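Local coordinates for acetyl-CoA hydrolase/transferase family protein (Porphyromonas gingivalis, PDB 2NVV) that probably hydrolyses acetyl-CoA or transfers its CoA group to another carboxylic acid, as a zinc-binding member of the acetyl-CoA hydrolase/transferase family, at residues Ile125-Val130 with Ile155-Asn160; Arg4-Glu9 with Gly208-Ser213; Thr393-Lys398 with Cys447-Tyr452. All coordinates share one frame; numbering follows the deposited sequence.

Contact 1: residues Ile125-Val130 with Ile155-Asn160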
loop_
_atom_site.group_PDB
_atom_site.type_symbol
_atom_site.label_atom_id
_atom_site.label_comp_id
_atom_site.label_asym_id
_atom_site.label_seq_id
_atom_site.Cartn_x
_atom_site.Cartn_y
_atom_site.Cartn_z
ATOM N N ILE A 125 -20.448 -16.092 17.256
ATOM C CA ILE A 125 -21.108 -15.118 16.399
ATOM C C ILE A 125 -22.460 -14.633 16.920
ATOM O O ILE A 125 -23.165 -15.361 17.610
ATOM C CB ILE A 125 -21.312 -15.690 14.977
ATOM C CG1 ILE A 125 -22.223 -16.915 15.027
ATOM C CG2 ILE A 125 -19.976 -16.079 14.379
ATOM C CD1 ILE A 125 -22.557 -17.508 13.664
ATOM N N GLU A 126 -22.803 -13.385 16.614
ATOM C CA GLU A 126 -24.105 -12.851 17.004
ATOM C C GLU A 126 -24.992 -12.957 15.762
ATOM O O GLU A 126 -24.586 -12.588 14.665
ATOM C CB GLU A 126 -24.022 -11.398 17.454
ATOM C CG GLU A 126 -25.381 -10.881 17.872
ATOM C CD GLU A 126 -25.370 -9.444 18.300
ATOM O OE1 GLU A 126 -25.540 -9.200 19.511
ATOM O OE2 GLU A 126 -25.192 -8.565 17.421
ATOM N N VAL A 127 -26.212 -13.442 15.936
ATOM C CA VAL A 127 -27.093 -13.654 14.806
ATOM C C VAL A 127 -28.501 -13.078 14.956
ATOM O O VAL A 127 -28.987 -12.840 16.073
ATOM C CB VAL A 127 -27.165 -15.178 14.526
ATOM C CG1 VAL A 127 -28.160 -15.484 13.465
ATOM C CG2 VAL A 127 -25.792 -15.682 14.096
ATOM N N ALA A 128 -29.141 -12.831 13.815
ATOM C CA ALA A 128 -30.512 -12.319 13.789
ATOM C C ALA A 128 -31.409 -13.527 13.534
ATOM O O ALA A 128 -32.615 -13.491 13.781
ATOM C CB ALA A 128 -30.684 -11.282 12.670
ATOM N N ASP A 129 -30.801 -14.592 13.024
ATOM C CA ASP A 129 -31.506 -15.835 12.741
ATOM C C ASP A 129 -30.555 -16.939 12.315
ATOM O O ASP A 129 -29.668 -16.740 11.483
ATOM C CB ASP A 129 -32.551 -15.630 11.650
ATOM C CG ASP A 129 -33.528 -16.785 11.558
ATOM O OD1 ASP A 129 -34.134 -17.135 12.592
ATOM O OD2 ASP A 129 -33.696 -17.343 10.457
ATOM N N VAL A 130 -30.741 -18.109 12.913
ATOM C CA VAL A 130 -29.935 -19.282 12.600
ATOM C C VAL A 130 -30.906 -20.406 12.252
ATOM O O VAL A 130 -31.737 -20.803 13.065
ATOM C CB VAL A 130 -29.056 -19.699 13.798
ATOM C CG1 VAL A 130 -29.924 -19.920 15.029
ATOM C CG2 VAL A 130 -28.254 -20.944 13.446
ATOM N N ILE A 155 -18.896 -23.846 16.274
ATOM C CA ILE A 155 -19.480 -22.510 16.301
ATOM C C ILE A 155 -20.439 -22.301 17.454
ATOM O O ILE A 155 -21.287 -23.145 17.725
ATOM C CB ILE A 155 -20.239 -22.220 14.995
ATOM C CG1 ILE A 155 -19.278 -22.314 13.808
ATOM C CG2 ILE A 155 -20.895 -20.847 15.061
ATOM C CD1 ILE A 155 -19.947 -22.199 12.464
ATOM N N ILE A 156 -20.290 -21.167 18.136
ATOM C CA ILE A 156 -21.162 -20.808 19.247
ATOM C C ILE A 156 -21.999 -19.622 18.791
ATOM O O ILE A 156 -21.483 -18.524 18.614
ATOM C CB ILE A 156 -20.359 -20.395 20.501
ATOM C CG1 ILE A 156 -19.555 -21.590 21.028
ATOM C CG2 ILE A 156 -21.307 -19.861 21.562
ATOM C CD1 ILE A 156 -18.689 -21.262 22.233
ATOM N N VAL A 157 -23.291 -19.853 18.591
ATOM C CA VAL A 157 -24.201 -18.801 18.143
ATOM C C VAL A 157 -24.931 -18.063 19.271
ATOM O O VAL A 157 -25.301 -18.645 20.293
ATOM C CB VAL A 157 -25.261 -19.365 17.178
ATOM C CG1 VAL A 157 -26.142 -18.236 16.657
ATOM C CG2 VAL A 157 -24.575 -20.115 16.039
ATOM N N GLU A 158 -25.143 -16.774 19.055
ATOM C CA GLU A 158 -25.806 -15.902 20.011
ATOM C C GLU A 158 -26.985 -15.256 19.268
ATOM O O GLU A 158 -26.782 -14.394 18.424
ATOM C CB GLU A 158 -24.799 -14.852 20.462
ATOM C CG GLU A 158 -25.053 -14.222 21.801
ATOM C CD GLU A 158 -23.839 -13.458 22.315
ATOM O OE1 GLU A 158 -22.883 -14.090 22.824
ATOM O OE2 GLU A 158 -23.840 -12.220 22.192
ATOM N N LEU A 159 -28.205 -15.692 19.580
ATOM C CA LEU A 159 -29.423 -15.192 18.929
ATOM C C LEU A 159 -29.992 -13.952 19.622
ATOM O O LEU A 159 -30.693 -14.065 20.632
ATOM C CB LEU A 159 -30.486 -16.287 18.927
ATOM C CG LEU A 159 -31.350 -16.530 17.686
ATOM C CD1 LEU A 159 -32.556 -17.344 18.100
ATOM C CD2 LEU A 159 -31.802 -15.238 17.056
ATOM N N ASN A 160 -29.714 -12.777 19.060
ATOM C CA ASN A 160 -30.169 -11.515 19.640
ATOM C C ASN A 160 -31.620 -11.138 19.330
ATOM O O ASN A 160 -32.027 -11.055 18.179
ATOM C CB ASN A 160 -29.252 -10.381 19.185
ATOM C CG ASN A 160 -29.269 -9.208 20.131
ATOM O OD1 ASN A 160 -30.282 -8.927 20.765
ATOM N ND2 ASN A 160 -28.148 -8.506 20.228
#

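Contact 2: residues Arg4-Glu9 with Gly208-Ser213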
loop_
_atom_site.group_PDB
_atom_site.type_symbol
_atom_site.label_atom_id
_atom_site.label_comp_id
_atom_site.label_asym_id
_atom_site.label_seq_id
_atom_site.Cartn_x
_atom_site.Cartn_y
_atom_site.Cartn_z
ATOM N N ARG A 4 -29.207 -27.001 19.481
ATOM C CA ARG A 4 -29.285 -27.078 20.930
ATOM C C ARG A 4 -29.159 -25.678 21.536
ATOM O O ARG A 4 -28.242 -24.928 21.203
ATOM C CB ARG A 4 -28.159 -27.979 21.451
ATOM C CG ARG A 4 -28.093 -28.102 22.949
ATOM C CD ARG A 4 -26.781 -28.736 23.376
ATOM N NE ARG A 4 -26.560 -28.636 24.820
ATOM C CZ ARG A 4 -25.410 -28.932 25.423
ATOM N NH1 ARG A 4 -24.378 -29.349 24.707
ATOM N NH2 ARG A 4 -25.284 -28.798 26.738
ATOM N N PHE A 5 -30.093 -25.329 22.416
ATOM C CA PHE A 5 -30.067 -24.042 23.081
ATOM C C PHE A 5 -29.422 -24.189 24.451
ATOM O O PHE A 5 -29.807 -25.052 25.236
ATOM C CB PHE A 5 -31.482 -23.508 23.191
ATOM C CG PHE A 5 -32.038 -23.065 21.878
ATOM C CD1 PHE A 5 -31.989 -21.728 21.506
ATOM C CD2 PHE A 5 -32.539 -23.996 20.970
ATOM C CE1 PHE A 5 -32.426 -21.320 20.245
ATOM C CE2 PHE A 5 -32.977 -23.597 19.707
ATOM C CZ PHE A 5 -32.918 -22.254 19.344
ATOM N N ILE A 6 -28.429 -23.352 24.727
ATOM C CA ILE A 6 -27.708 -23.414 25.984
ATOM C C ILE A 6 -27.485 -22.041 26.601
ATOM O O ILE A 6 -27.913 -21.021 26.062
ATOM C CB ILE A 6 -26.339 -24.084 25.790
ATOM C CG1 ILE A 6 -25.525 -23.315 24.748
ATOM C CG2 ILE A 6 -26.520 -25.519 25.335
ATOM C CD1 ILE A 6 -24.169 -23.922 24.462
ATOM N N THR A 7 -26.810 -22.031 27.745
ATOM C CA THR A 7 -26.515 -20.795 28.459
ATOM C C THR A 7 -25.143 -20.272 28.071
ATOM O O THR A 7 -24.359 -20.971 27.438
ATOM C CB THR A 7 -26.524 -21.011 29.978
ATOM O OG1 THR A 7 -25.455 -21.891 30.339
ATOM C CG2 THR A 7 -27.830 -21.625 30.413
ATOM N N ALA A 8 -24.855 -19.040 28.458
ATOM C CA ALA A 8 -23.572 -18.441 28.140
ATOM C C ALA A 8 -22.478 -19.139 28.923
ATOM O O ALA A 8 -21.303 -19.054 28.573
ATOM C CB ALA A 8 -23.587 -16.960 28.472
ATOM N N GLU A 9 -22.867 -19.833 29.985
ATOM C CA GLU A 9 -21.910 -20.539 30.822
ATOM C C GLU A 9 -21.567 -21.895 30.224
ATOM O O GLU A 9 -20.410 -22.318 30.255
ATOM C CB GLU A 9 -22.470 -20.720 32.230
ATOM C CG GLU A 9 -22.667 -19.434 33.018
ATOM C CD GLU A 9 -23.818 -18.578 32.509
ATOM O OE1 GLU A 9 -24.901 -19.134 32.230
ATOM O OE2 GLU A 9 -23.649 -17.344 32.405
ATOM N N GLY A 208 -23.981 -24.897 20.076
ATOM C CA GLY A 208 -25.059 -24.324 20.867
ATOM C C GLY A 208 -25.519 -22.938 20.450
ATOM O O GLY A 208 -24.773 -22.175 19.821
ATOM N N VAL A 209 -26.762 -22.618 20.806
ATOM C CA VAL A 209 -27.359 -21.317 20.505
ATOM C C VAL A 209 -27.815 -20.651 21.795
ATOM O O VAL A 209 -28.704 -21.155 22.484
ATOM C CB VAL A 209 -28.586 -21.436 19.570
ATOM C CG1 VAL A 209 -29.163 -20.053 19.304
ATOM C CG2 VAL A 209 -28.187 -22.105 18.250
ATOM N N VAL A 210 -27.198 -19.521 22.119
ATOM C CA VAL A 210 -27.532 -18.778 23.333
ATOM C C VAL A 210 -28.462 -17.629 22.968
ATOM O O VAL A 210 -28.132 -16.797 22.119
ATOM C CB VAL A 210 -26.262 -18.184 23.999
ATOM C CG1 VAL A 210 -26.621 -17.548 25.326
ATOM C CG2 VAL A 210 -25.204 -19.262 24.188
ATOM N N ARG A 211 -29.628 -17.580 23.600
ATOM C CA ARG A 211 -30.571 -16.516 23.310
ATOM C C ARG A 211 -30.204 -15.274 24.093
ATOM O O ARG A 211 -29.926 -15.341 25.290
ATOM C CB ARG A 211 -31.996 -16.935 23.675
ATOM C CG ARG A 211 -32.566 -18.064 22.848
ATOM C CD ARG A 211 -34.081 -18.125 23.014
ATOM N NE ARG A 211 -34.694 -19.263 22.325
ATOM C CZ ARG A 211 -34.729 -20.502 22.807
ATOM N NH1 ARG A 211 -34.183 -20.783 23.991
ATOM N NH2 ARG A 211 -35.317 -21.464 22.107
ATOM N N THR A 212 -30.199 -14.133 23.418
ATOM C CA THR A 212 -29.879 -12.876 24.080
ATOM C C THR A 212 -30.850 -11.797 23.627
ATOM O O THR A 212 -31.636 -11.994 22.706
ATOM C CB THR A 212 -28.445 -12.387 23.745
ATOM O OG1 THR A 212 -28.390 -11.961 22.379
ATOM C CG2 THR A 212 -27.431 -13.509 23.965
ATOM N N SER A 213 -30.794 -10.660 24.302
ATOM C CA SER A 213 -31.630 -9.523 23.958
ATOM C C SER A 213 -30.766 -8.341 24.320
ATOM O O SER A 213 -30.807 -7.849 25.437
ATOM C CB SER A 213 -32.916 -9.525 24.776
ATOM O OG SER A 213 -33.798 -8.519 24.312
#

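Contact 3: residues Thr393-Lys398 with Cys447-Tyr452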
loop_
_atom_site.group_PDB
_atom_site.type_symbol
_atom_site.label_atom_id
_atom_site.label_comp_id
_atom_site.label_asym_id
_atom_site.label_seq_id
_atom_site.Cartn_x
_atom_site.Cartn_y
_atom_site.Cartn_z
ATOM N N THR A 393 -7.035 16.459 9.963
ATOM C CA THR A 393 -6.537 16.530 11.332
ATOM C C THR A 393 -6.465 17.965 11.843
ATOM O O THR A 393 -6.014 18.875 11.130
ATOM C CB THR A 393 -5.108 15.963 11.470
ATOM O OG1 THR A 393 -4.643 16.171 12.805
ATOM C CG2 THR A 393 -4.144 16.677 10.520
ATOM N N PRO A 394 -6.936 18.199 13.077
ATOM C CA PRO A 394 -6.849 19.562 13.592
ATOM C C PRO A 394 -5.354 19.852 13.611
ATOM O O PRO A 394 -4.558 18.943 13.807
ATOM C CB PRO A 394 -7.470 19.442 14.985
ATOM C CG PRO A 394 -7.263 17.993 15.347
ATOM C CD PRO A 394 -7.581 17.303 14.053
ATOM N N SER A 395 -4.966 21.098 13.377
ATOM C CA SER A 395 -3.545 21.449 13.337
ATOM C C SER A 395 -2.807 21.271 14.660
ATOM O O SER A 395 -1.630 20.914 14.672
ATOM C CB SER A 395 -3.372 22.894 12.858
ATOM O OG SER A 395 -3.812 23.820 13.837
ATOM N N VAL A 396 -3.487 21.516 15.774
ATOM C CA VAL A 396 -2.837 21.401 17.071
ATOM C C VAL A 396 -3.624 20.605 18.091
ATOM O O VAL A 396 -4.722 20.131 17.821
ATOM C CB VAL A 396 -2.538 22.808 17.667
ATOM C CG1 VAL A 396 -1.622 23.587 16.726
ATOM C CG2 VAL A 396 -3.835 23.565 17.907
HETATM N N MSE A 397 -3.057 20.498 19.283
HETATM C CA MSE A 397 -3.660 19.748 20.376
HETATM C C MSE A 397 -3.169 20.349 21.695
HETATM O O MSE A 397 -2.275 21.206 21.692
HETATM C CB MSE A 397 -3.213 18.298 20.251
HETATM C CG MSE A 397 -3.702 17.362 21.322
HETATM SE SE MSE A 397 -2.867 15.622 21.099
HETATM C CE MSE A 397 -3.696 15.184 19.354
ATOM N N LYS A 398 -3.748 19.902 22.808
ATOM C CA LYS A 398 -3.373 20.389 24.137
ATOM C C LYS A 398 -3.207 21.904 24.178
ATOM O O LYS A 398 -2.119 22.410 24.468
ATOM C CB LYS A 398 -2.070 19.729 24.609
ATOM C CG LYS A 398 -2.154 18.209 24.775
ATOM C CD LYS A 398 -3.187 17.800 25.845
ATOM C CE LYS A 398 -3.327 16.275 25.979
ATOM N NZ LYS A 398 -2.060 15.585 26.412
ATOM N N CYS A 447 -1.704 24.033 5.974
ATOM C CA CYS A 447 -2.227 23.196 7.053
ATOM C C CYS A 447 -1.704 23.421 8.465
ATOM O O CYS A 447 -2.455 23.342 9.436
ATOM C CB CYS A 447 -2.027 21.726 6.679
ATOM S SG CYS A 447 -2.779 21.262 5.088
ATOM N N VAL A 448 -0.406 23.664 8.577
ATOM C CA VAL A 448 0.246 23.898 9.856
ATOM C C VAL A 448 -0.319 25.125 10.589
ATOM O O VAL A 448 -0.681 26.133 9.972
ATOM C CB VAL A 448 1.765 24.087 9.648
ATOM C CG1 VAL A 448 2.467 24.325 10.975
ATOM C CG2 VAL A 448 2.339 22.863 8.971
ATOM N N HIS A 449 -0.387 25.033 11.911
ATOM C CA HIS A 449 -0.886 26.129 12.730
ATOM C C HIS A 449 0.180 27.226 12.774
ATOM O O HIS A 449 1.368 26.941 12.944
ATOM C CB HIS A 449 -1.191 25.612 14.143
ATOM C CG HIS A 449 -1.739 26.653 15.067
ATOM N ND1 HIS A 449 -1.037 27.786 15.410
ATOM C CD2 HIS A 449 -2.913 26.722 15.737
ATOM C CE1 HIS A 449 -1.753 28.508 16.253
ATOM N NE2 HIS A 449 -2.896 27.884 16.468
ATOM N N PRO A 450 -0.234 28.500 12.620
ATOM C CA PRO A 450 0.688 29.645 12.636
ATOM C C PRO A 450 1.822 29.551 13.654
ATOM O O PRO A 450 2.963 29.897 13.338
ATOM C CB PRO A 450 -0.244 30.819 12.890
ATOM C CG PRO A 450 -1.445 30.424 12.067
ATOM C CD PRO A 450 -1.626 28.961 12.453
ATOM N N ASP A 451 1.506 29.085 14.861
ATOM C CA ASP A 451 2.486 28.938 15.934
ATOM C C ASP A 451 3.650 28.012 15.609
ATOM O O ASP A 451 4.666 28.048 16.296
ATOM C CB ASP A 451 1.812 28.407 17.195
ATOM C CG ASP A 451 1.113 29.481 17.982
ATOM O OD1 ASP A 451 0.434 29.143 18.979
ATOM O OD2 ASP A 451 1.254 30.666 17.614
ATOM N N TYR A 452 3.511 27.179 14.580
ATOM C CA TYR A 452 4.578 26.241 14.225
ATOM C C TYR A 452 5.114 26.417 12.811
ATOM O O TYR A 452 6.079 25.765 12.424
ATOM C CB TYR A 452 4.087 24.787 14.397
ATOM C CG TYR A 452 3.758 24.411 15.827
ATOM C CD1 TYR A 452 2.461 24.538 16.328
ATOM C CD2 TYR A 452 4.760 23.967 16.692
ATOM C CE1 TYR A 452 2.177 24.233 17.659
ATOM C CE2 TYR A 452 4.489 23.661 18.013
ATOM C CZ TYR A 452 3.204 23.794 18.493
ATOM O OH TYR A 452 2.964 23.484 19.809
#

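Contact 1: residues Ile125-Val130 with Ile155-Asn160
I125, E126 and V127 lie in parallel register with V157, E158 and L159, joining 122-127 and 154-160 as neighbouring strands inside the parallel sheet. Four backbone hydrogen bonds tie them: I125 N gives to I156 O, E158 N to I125 O, V127 N to E158 O (2.7 Å), and N160 N to V127 O (3.1 Å). The short segment axes diverge by 34°. A128 and D129 both pair with L137, a classic beta bulge that carries the first segment into a small antiparallel sheet.

Apolar packing covers the face that carries I125, V127, V157 and L159. V157 is forked between two partners: its CG1 lies 3.6 Å from V127 CG2, while its CG2 meets I125 CD1 at 4.1 Å. I125 also touches I155, its first torsion (62°) and extended second torsion carrying CD1 to I155 CG2 at 4.0 Å.

Polar groups occupy the other face. With CG anti to the backbone N, the extended E126 chain runs along to N160, whose ND2 gives a 2.8 Å hydrogen bond to E126 OE1. The bond lies close to the amide plane but meets the carboxylate from above, the two planes being 64° apart. E126 OE1 stands 4.4 Å from E158 OE2. The ammonium of K33, in a salt bridge with E126, would offset that charge, while E158 is met by backbone N-H groups of K33 and, weakly, of V34 and V35; together these probably ease the repulsion between the two close carboxylates.

Contact 2: residues Arg4-Glu9 with Gly208-Ser213
G208 begins the contact through its backbone: its CA lies 3.3 Å from R4 O in a CA-H...O contact and, having no side chain, faces I6 CD1 directly at 3.7 Å.

V209 pairs with F5 in a single beta bridge. Its N gives a 2.8 Å hydrogen bond to R4 O, and its O accepts from I6 N at 3.2 Å, with the donor standing well above the carbonyl plane. The V209 side chain underlies the F5 ring: CB sits over one face in a CH-pi contact, and CG1 approaches CE1 of F5 to 3.6 Å.

V210 turns to the buried I6 and A8. Its CG2 meets I6 CG1 at 4.1 Å, the two side chains crossing at about a right angle, and its CG1 packs against A8 at the start of helix 8-12. T7 is the N-cap of that helix; its OG1 accepts from E10 N and, weakly, from E9 N.

R211 closes the other face of F5. Its chain is extended as far as NE, and a turn about the CD-NE bond then lays the guanidinium flat on the ring, with centres 3.8 Å apart and planes only 7° from parallel. NH2 is poised over the ring centre, while CZ is nearest to CD1 of F5, at 3.3 Å. A chi1 of -72° sets CG of F5 beside its own backbone N, and the ring lies between V209 and R211.

The chemistry is thus divided: two backbone bonds and buried aliphatic packing anchor the N-terminal chain against strand 206-212, the outermost in its sheet, whereas on the exposed side F5 is held between buried V209 and R211, where an off-centre cation-pi attraction probably adds to the dispersion.

Contact 3: residues Thr393-Lys398 with Cys447-Tyr452
H449 meets S395 and V396 with CB and the near part of its imidazole. S395 OG lies at the ring edge, near its plane, 3.2 Å from H449 CB and 3.6 Å from CD2. V396 comes obliquely, its CG1 3.3 Å from H449 CB and its CG2 flanking CD2. With CG anti to the backbone N (chi1 -179°), the imidazole lies beside S395 OG and V396 CG1, and its ND1 is occupied within its own turn: D451 N donates to it at 2.9 Å, lying in the ring plane. That bond restrains the ring's rotation, and the backbone bond from Y452 N to H449 O closes the turn. V396 CG1 also reaches CE1 of Y452 at 4.0 Å, bridging the two rings. The S395 hydroxyl itself is engaged by E425, while the Y452 hydroxyl bonds to G400 O.

Around this packing, W426 sets its ring at about 90° to that of H449. The 447-452 loop joins helix 436-446 to helix 453-459, which Y452 precedes as N-cap residue, and it rests against the start of hairpin 396-397/402-403, just beyond sheet strand 389-392. K398, predicted to bind CoA, follows in that hairpin.

Contacts 1 and 2 are neighbours, their centres about 9 Å apart: contact 1 holds strand 154-160 and contact 2 strand 206-212, adjacent in one seven-stranded parallel sheet. V157 O with V210 N and L159 N with V210 O are probable hydrogen bonds between them. Along the chain, segments 125-130 and 155-160 both fall between the two halves of contact 2, so strand 206-212, the last of the sheet in sequence, returns to the N-terminal residues. Contact 3 follows later, in the C-terminal domain, its centre about 46 Å from that of contact 1 and about 51 Å from that of contact 2, across the chain's centre. Only contact 3 includes a predicted CoA-binding residue.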